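Local coordinates for hypothetical protein Atu1826 (Agrobacterium tumefaciens, PDB 2I3D) that is of unknown function but is a putative alpha/beta hydrolase, probably an enzyme that cleaves its substrate through a serine nucleophile, at residues B[81-86]-B[112-117]; B[152-157]-B[188-193]; B[173-178]-B[182-187]. One frame throughout, in Å; residues are numbered along the deposited sequence.

Contacts 1 and 3 each set a strand of one mixed beta sheet against a helix, as in alpha/beta hydrolases, and contact 2 sets the loop after strand 146-152 against a helix. Contact 1, the first along the chain, pairs strand 81-85 with helix 101-117; contacts 2 and 3 lie on the opposite side of the chain's centre, their centres about 27 and 29 Å from that of contact 1. Contacts 2 and 3 share helix 184-195, have centres about 7 Å apart and touch directly, with a probable hydrogen bond of 2.8 Å from A153 N to I174 O. Contact 3 is nested within the chain loop that contact 2 closes, and this later pair lies near the putative catalytic residues.

Contact 1 (B[81-86]-B[112-117]); sequences TTLRFN and DWVQSL
Both L83 and V114 carry a gamma carbon anti to the backbone N, CG of L83 at chi1 176° and CG1 of V114 at -173°, which turns the second methyl of the valine, CG2, to the leucine branch. There L83 CD2 meets V114 CG2 at 3.4 Å, closer than usual van der Waals distance, as the two side chains slide past each other in opposite directions. The other methyl serves T81: V114 CG1 lies 3.4 Å from T81 CG2, equally tight, while T81 OG1 turns to the backbone N of S42. Strand 81-85 and helix 101-117 belong to a beta-alpha-beta crossover that continues into strand 124-129, and their local axes run nearly antiparallel, at 152° and 9.8 Å apart, as expected of a helix laid on an alpha/beta sheet. Beside the valine, W113 crosses L83 at about a right angle and presents CZ3 to L83 CD1 at 4.0 Å, an oblique approach. One face of the indole is covered near its rim by L117 CD1; F28 stacks on the ring and Y39 meets it edge-to-face. Behind it, W113 O accepts two bonds, from L117 N and, at 2.7 Å, from S116 OG.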
# COMPACT_ATOMS: atom_id res chain seq x y z
N THR B 81 -6.62 -21.53 -6.92
CA THR B 81 -7.84 -20.72 -6.93
C THR B 81 -7.64 -19.70 -5.81
O THR B 81 -7.41 -20.08 -4.66
CB THR B 81 -9.08 -21.59 -6.65
OG1 THR B 81 -9.32 -22.39 -7.81
CG2 THR B 81 -10.32 -20.74 -6.30
N THR B 82 -7.75 -18.41 -6.13
CA THR B 82 -7.24 -17.39 -5.20
C THR B 82 -8.27 -16.33 -4.93
O THR B 82 -8.93 -15.85 -5.86
CB THR B 82 -5.88 -16.72 -5.72
OG1 THR B 82 -5.00 -17.75 -6.18
CG2 THR B 82 -5.18 -15.93 -4.63
N LEU B 83 -8.42 -15.95 -3.66
CA LEU B 83 -9.35 -14.88 -3.27
C LEU B 83 -8.65 -13.92 -2.31
O LEU B 83 -8.05 -14.39 -1.35
CB LEU B 83 -10.58 -15.48 -2.56
CG LEU B 83 -11.59 -14.47 -2.00
CD1 LEU B 83 -12.36 -13.78 -3.15
CD2 LEU B 83 -12.52 -15.17 -1.06
N ARG B 84 -8.66 -12.62 -2.59
CA ARG B 84 -8.42 -11.61 -1.58
C ARG B 84 -9.72 -10.85 -1.38
O ARG B 84 -10.55 -10.77 -2.29
CB ARG B 84 -7.28 -10.65 -1.94
CG ARG B 84 -7.49 -9.89 -3.30
CD ARG B 84 -6.21 -9.10 -3.65
NE ARG B 84 -6.47 -8.00 -4.58
CZ ARG B 84 -6.59 -8.13 -5.90
NH1 ARG B 84 -6.49 -9.32 -6.50
NH2 ARG B 84 -6.81 -7.05 -6.64
N PHE B 85 -9.92 -10.30 -0.20
CA PHE B 85 -11.16 -9.54 0.03
C PHE B 85 -10.98 -8.49 1.13
O PHE B 85 -10.04 -8.56 1.92
CB PHE B 85 -12.30 -10.51 0.43
CG PHE B 85 -12.17 -11.08 1.82
CD1 PHE B 85 -12.83 -10.46 2.90
CD2 PHE B 85 -11.35 -12.20 2.07
CE1 PHE B 85 -12.68 -10.95 4.20
CE2 PHE B 85 -11.20 -12.68 3.39
CZ PHE B 85 -11.87 -12.06 4.44
N ASN B 86 -11.90 -7.53 1.17
CA ASN B 86 -11.89 -6.48 2.17
C ASN B 86 -12.64 -6.94 3.39
O ASN B 86 -13.78 -7.41 3.27
CB ASN B 86 -12.50 -5.21 1.61
CG ASN B 86 -11.51 -4.39 0.81
OD1 ASN B 86 -10.28 -4.49 1.01
ND2 ASN B 86 -12.03 -3.54 -0.09
N ASP B 112 -15.46 -20.39 2.98
CA ASP B 112 -16.67 -21.21 2.68
C ASP B 112 -17.19 -20.91 1.27
O ASP B 112 -17.58 -21.83 0.50
CB ASP B 112 -17.80 -20.91 3.68
CG ASP B 112 -17.52 -21.45 5.08
OD1 ASP B 112 -16.62 -22.30 5.30
OD2 ASP B 112 -18.28 -21.04 5.97
N TRP B 113 -17.24 -19.62 0.93
CA TRP B 113 -17.72 -19.20 -0.38
C TRP B 113 -16.89 -19.79 -1.52
O TRP B 113 -17.46 -20.40 -2.46
CB TRP B 113 -17.76 -17.69 -0.45
CG TRP B 113 -18.22 -17.15 -1.75
CD1 TRP B 113 -19.52 -16.98 -2.16
CD2 TRP B 113 -17.39 -16.68 -2.81
NE1 TRP B 113 -19.54 -16.42 -3.41
CE2 TRP B 113 -18.25 -16.23 -3.84
CE3 TRP B 113 -16.01 -16.58 -2.99
CZ2 TRP B 113 -17.77 -15.70 -5.04
CZ3 TRP B 113 -15.53 -16.05 -4.20
CH2 TRP B 113 -16.41 -15.62 -5.20
N VAL B 114 -15.56 -19.67 -1.45
CA VAL B 114 -14.69 -20.22 -2.50
C VAL B 114 -14.85 -21.74 -2.54
O VAL B 114 -14.97 -22.33 -3.62
CB VAL B 114 -13.17 -19.84 -2.35
CG1 VAL B 114 -12.36 -20.31 -3.59
CG2 VAL B 114 -13.01 -18.39 -2.18
N GLN B 115 -14.91 -22.37 -1.37
CA GLN B 115 -15.10 -23.81 -1.33
C GLN B 115 -16.46 -24.28 -1.88
O GLN B 115 -16.56 -25.37 -2.43
CB GLN B 115 -14.88 -24.32 0.09
CG GLN B 115 -13.41 -24.37 0.48
CD GLN B 115 -13.22 -24.77 1.93
OE1 GLN B 115 -14.17 -24.83 2.72
NE2 GLN B 115 -11.97 -25.08 2.29
N SER B 116 -17.50 -23.46 -1.72
CA SER B 116 -18.82 -23.77 -2.32
C SER B 116 -18.72 -23.80 -3.86
O SER B 116 -19.40 -24.60 -4.52
CB SER B 116 -19.94 -22.82 -1.82
OG SER B 116 -19.90 -21.51 -2.40
N LEU B 117 -17.85 -22.95 -4.43
CA LEU B 117 -17.64 -22.90 -5.89
C LEU B 117 -16.64 -23.95 -6.37
O LEU B 117 -16.62 -24.31 -7.56
CB LEU B 117 -17.17 -21.51 -6.34
CG LEU B 117 -18.03 -20.29 -6.00
CD1 LEU B 117 -17.45 -19.06 -6.72
CD2 LEU B 117 -19.49 -20.47 -6.36

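Contact 2 (B[152-157]-B[188-193])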
# COMPACT_ATOMS: atom_id res chain seq x y z
N ILE B 152 3.18 -12.52 7.13
CA ILE B 152 4.08 -11.43 6.82
C ILE B 152 3.88 -10.36 7.93
O ILE B 152 2.76 -9.86 8.13
CB ILE B 152 3.77 -10.81 5.47
CG1 ILE B 152 4.02 -11.85 4.36
CG2 ILE B 152 4.67 -9.61 5.26
CD1 ILE B 152 3.00 -13.01 4.21
N ALA B 153 4.96 -10.05 8.64
CA ALA B 153 4.93 -9.00 9.68
C ALA B 153 3.88 -9.24 10.77
O ALA B 153 3.10 -8.34 11.08
CB ALA B 153 4.70 -7.57 9.09
N PRO B 154 3.89 -10.42 11.40
CA PRO B 154 2.92 -10.66 12.49
C PRO B 154 3.24 -9.77 13.72
O PRO B 154 4.40 -9.32 13.86
CB PRO B 154 3.15 -12.14 12.81
CG PRO B 154 4.64 -12.34 12.58
CD PRO B 154 4.90 -11.49 11.30
N GLN B 155 2.25 -9.50 14.60
CA GLN B 155 2.43 -8.51 15.66
C GLN B 155 2.10 -9.20 16.97
O GLN B 155 1.06 -8.93 17.59
CB GLN B 155 1.46 -7.33 15.47
CG GLN B 155 1.56 -6.61 14.14
CD GLN B 155 0.23 -5.93 13.85
OE1 GLN B 155 0.06 -4.69 13.98
NE2 GLN B 155 -0.74 -6.75 13.47
N PRO B 156 2.95 -10.13 17.42
CA PRO B 156 2.59 -10.88 18.65
C PRO B 156 2.73 -10.08 19.98
O PRO B 156 2.37 -10.60 21.05
CB PRO B 156 3.60 -12.03 18.68
CG PRO B 156 4.84 -11.52 17.84
CD PRO B 156 4.23 -10.57 16.80
N ASN B 157 3.24 -8.85 19.89
CA ASN B 157 3.25 -7.92 21.01
C ASN B 157 1.92 -7.16 21.11
O ASN B 157 1.63 -6.59 22.16
CB ASN B 157 4.45 -6.92 20.88
CG ASN B 157 4.45 -6.13 19.54
OD1 ASN B 157 3.95 -6.59 18.52
ND2 ASN B 157 5.00 -4.88 19.57
N ASN B 188 10.66 -12.96 17.19
CA ASN B 188 11.53 -14.10 17.48
C ASN B 188 10.97 -14.96 18.60
O ASN B 188 11.02 -16.20 18.54
CB ASN B 188 12.92 -13.62 17.91
CG ASN B 188 13.74 -13.12 16.75
OD1 ASN B 188 13.39 -13.35 15.58
ND2 ASN B 188 14.83 -12.39 17.05
N GLY B 189 10.35 -14.31 19.57
CA GLY B 189 9.76 -15.03 20.71
C GLY B 189 8.60 -15.90 20.27
O GLY B 189 8.45 -17.04 20.74
N LEU B 190 7.75 -15.38 19.36
CA LEU B 190 6.65 -16.20 18.84
C LEU B 190 7.23 -17.39 18.03
O LEU B 190 6.82 -18.54 18.19
CB LEU B 190 5.77 -15.37 17.88
CG LEU B 190 4.80 -16.13 16.96
CD1 LEU B 190 3.78 -16.92 17.77
CD2 LEU B 190 4.10 -15.19 15.93
N VAL B 191 8.21 -17.10 17.17
CA VAL B 191 8.81 -18.16 16.36
C VAL B 191 9.46 -19.22 17.25
O VAL B 191 9.26 -20.41 17.03
CB VAL B 191 9.80 -17.61 15.38
CG1 VAL B 191 10.53 -18.73 14.62
CG2 VAL B 191 9.05 -16.72 14.37
N GLU B 192 10.22 -18.80 18.28
CA GLU B 192 10.84 -19.77 19.20
C GLU B 192 9.79 -20.66 19.86
O GLU B 192 10.02 -21.89 20.02
CB GLU B 192 11.69 -19.06 20.26
CG GLU B 192 12.99 -18.51 19.73
CD GLU B 192 13.99 -19.59 19.34
OE1 GLU B 192 14.39 -20.42 20.19
OE2 GLU B 192 14.37 -19.62 18.17
N LYS B 193 8.66 -20.09 20.27
CA LYS B 193 7.56 -20.89 20.84
C LYS B 193 7.06 -21.93 19.83
O LYS B 193 6.95 -23.11 20.13
CB LYS B 193 6.43 -19.95 21.33
CG LYS B 193 5.10 -20.60 21.65
CD LYS B 193 5.25 -21.46 22.87
CE LYS B 193 3.93 -22.13 23.20
NZ LYS B 193 4.08 -23.18 24.25
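P156 and L190 make the main touch between residues 152-157 and 188-193, and it is wholly apolar. P156 CG comes within 4.0 Å of L190 CB, and the neighbouring ring carbon P156 CB stands 4.1 Å from the same L190 CB, which gives the edge of the ring formed by CB and CG a hold on the root of the leucine. The two side chains cross at about a right angle. With L190 CG anti to the backbone N (chi1 164°), the isobutyl group extends from the helix toward the loop and reaches a second proline: L190 CD2 lies 4.4 Å from P154 CG, a looser touch. One leucine is therefore shared by two pyrrolidine rings, P156 at its base and P154 at its tip. P154 also packs on I173 and V187, which places it between the sheet and the helix.

The polar bonds of these residues lie within the helix or lead to other parts of the chain. Inside the helix, E192 N binds N188 O at 2.7 Å and K193 N binds G189 O at 3.1 Å, the regular i to i-4 pattern of the helix turn that carries L190. On the loop, N157 ND2 bonds to V181 O.

The loop follows strand 146-152 and passes the probable catalytic centre of this putative hydrolase: Q155 packs on S130 and A153 on H212. Since proline rings offer no N-H and the leucine side chain no polar atom, the two segments are joined by dispersion and hydrophobic burial, which are less directional than hydrogen bonding, while the prolines restrict the backbone that carries them.

Contact 3 (B[173-178]-B[182-187])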
# COMPACT_ATOMS: atom_id res chain seq x y z
N ILE B 173 7.13 -17.40 8.23
CA ILE B 173 6.95 -16.15 8.96
C ILE B 173 8.07 -15.27 8.46
O ILE B 173 9.25 -15.68 8.45
CB ILE B 173 7.01 -16.35 10.49
CG1 ILE B 173 5.81 -17.18 10.94
CG2 ILE B 173 7.05 -15.01 11.21
CD1 ILE B 173 5.77 -17.54 12.42
N ILE B 174 7.72 -14.05 8.01
CA ILE B 174 8.75 -13.17 7.47
C ILE B 174 8.54 -11.77 8.02
O ILE B 174 7.41 -11.27 8.06
CB ILE B 174 8.82 -13.26 5.89
CG1 ILE B 174 9.86 -12.34 5.30
CG2 ILE B 174 7.39 -13.04 5.30
CD1 ILE B 174 10.27 -12.95 3.91
N ASN B 175 9.62 -11.17 8.52
CA ASN B 175 9.53 -9.85 9.20
C ASN B 175 10.81 -9.11 8.95
O ASN B 175 11.82 -9.72 8.58
CB ASN B 175 9.25 -9.96 10.72
CG ASN B 175 10.42 -10.63 11.50
OD1 ASN B 175 11.00 -10.07 12.45
ND2 ASN B 175 10.75 -11.86 11.11
N GLY B 176 10.77 -7.81 9.13
CA GLY B 176 11.98 -7.00 8.94
C GLY B 176 12.69 -6.61 10.23
O GLY B 176 12.05 -6.39 11.26
N ASP B 177 14.00 -6.38 10.14
CA ASP B 177 14.76 -6.06 11.36
C ASP B 177 14.71 -4.56 11.67
O ASP B 177 15.30 -4.11 12.67
CB ASP B 177 16.21 -6.58 11.31
CG ASP B 177 17.06 -5.90 10.26
OD1 ASP B 177 16.65 -4.86 9.67
OD2 ASP B 177 18.20 -6.41 10.02
N ALA B 178 14.00 -3.79 10.85
CA ALA B 178 13.81 -2.34 11.11
C ALA B 178 12.34 -2.02 11.46
O ALA B 178 11.90 -0.86 11.45
CB ALA B 178 14.26 -1.53 9.89
N ALA B 182 6.27 -4.09 15.17
CA ALA B 182 6.42 -5.43 15.75
C ALA B 182 7.91 -5.79 15.71
O ALA B 182 8.39 -6.34 14.71
CB ALA B 182 5.60 -6.44 14.93
N PRO B 183 8.68 -5.36 16.74
CA PRO B 183 10.13 -5.57 16.75
C PRO B 183 10.58 -7.03 16.64
O PRO B 183 9.84 -7.95 16.96
CB PRO B 183 10.55 -4.98 18.10
CG PRO B 183 9.50 -3.84 18.30
CD PRO B 183 8.24 -4.52 17.89
N GLU B 184 11.81 -7.20 16.19
CA GLU B 184 12.40 -8.53 15.99
C GLU B 184 12.29 -9.34 17.23
O GLU B 184 12.05 -10.53 17.16
CB GLU B 184 13.90 -8.41 15.74
CG GLU B 184 14.36 -8.15 14.38
CD GLU B 184 15.87 -8.43 14.31
OE1 GLU B 184 16.63 -7.51 14.59
OE2 GLU B 184 16.27 -9.58 14.05
N LYS B 185 12.57 -8.74 18.39
CA LYS B 185 12.54 -9.55 19.60
C LYS B 185 11.17 -10.21 19.79
O LYS B 185 11.09 -11.35 20.24
CB LYS B 185 12.90 -8.70 20.82
CG LYS B 185 12.77 -9.40 22.18
CD LYS B 185 13.52 -8.59 23.33
CE LYS B 185 12.72 -7.39 23.78
NZ LYS B 185 13.45 -6.73 24.94
N ASP B 186 10.10 -9.47 19.49
CA ASP B 186 8.77 -10.01 19.70
C ASP B 186 8.47 -11.10 18.67
O ASP B 186 7.92 -12.17 19.02
CB ASP B 186 7.74 -8.90 19.60
CG ASP B 186 8.01 -7.83 20.60
OD1 ASP B 186 7.54 -7.98 21.74
OD2 ASP B 186 8.77 -6.90 20.29
N VAL B 187 8.81 -10.84 17.40
CA VAL B 187 8.60 -11.91 16.40
C VAL B 187 9.43 -13.15 16.72
O VAL B 187 8.95 -14.27 16.55
CB VAL B 187 8.82 -11.42 14.95
CG1 VAL B 187 8.46 -12.58 13.97
CG2 VAL B 187 7.89 -10.23 14.70
O HOH W 1 10.36 -7.55 13.22
O HOH W 2 12.70 -4.82 14.64
O HOH W 3 15.93 -5.18 15.02
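N175 meets V187 with its amide. With CG between the backbone N and the carbonyl carbon (chi1 65°), the N175 amide is brought against V187, whose side chain comes from the opposite direction. N175 OD1 lies 3.6 Å from V187 CB, and N175 ND2 is 3.7 Å from V187 CG1. The amide is thus pressed against a branched apolar side chain while its polar ends are served by others: OD1 by water 1 at 2.7 Å, and ND2 by a weak bond to H204. The same water reaches A182 O at 2.8 Å, bridging the strand to the turn that precedes the helix. Two residues earlier on the strand, I173 CG2 adds an apolar touch on V187 CG1.

These residues belong to a beta-alpha-beta unit formed by strand 171-176, helix 184-195 and strand 202-207. P183 occupies the N-cap position, and the intervening loop carries D179, the probable acid of a Ser-His-Asp triad, whose OD1 accepts from A182 N.

Beyond strand 171-176, E184 turns CG anti to its carbonyl carbon (chi1 -85°) and runs on extended (chi2 -166°), laying its carboxylate alongside D177: E184 OE1 is 3.4 Å from D177 CB. The acid groups themselves keep apart, with D177 OD2 and E184 OE1 separated by 5.0 Å, and D177 OD1 is taken by the backbone N of G209. Water 3 joins D177 O, at 2.7 Å, to E184 OE1, at a short 2.5 Å. Water 2 accepts from E184 N, in the first turn of the helix, and makes a weak bond to D177 O.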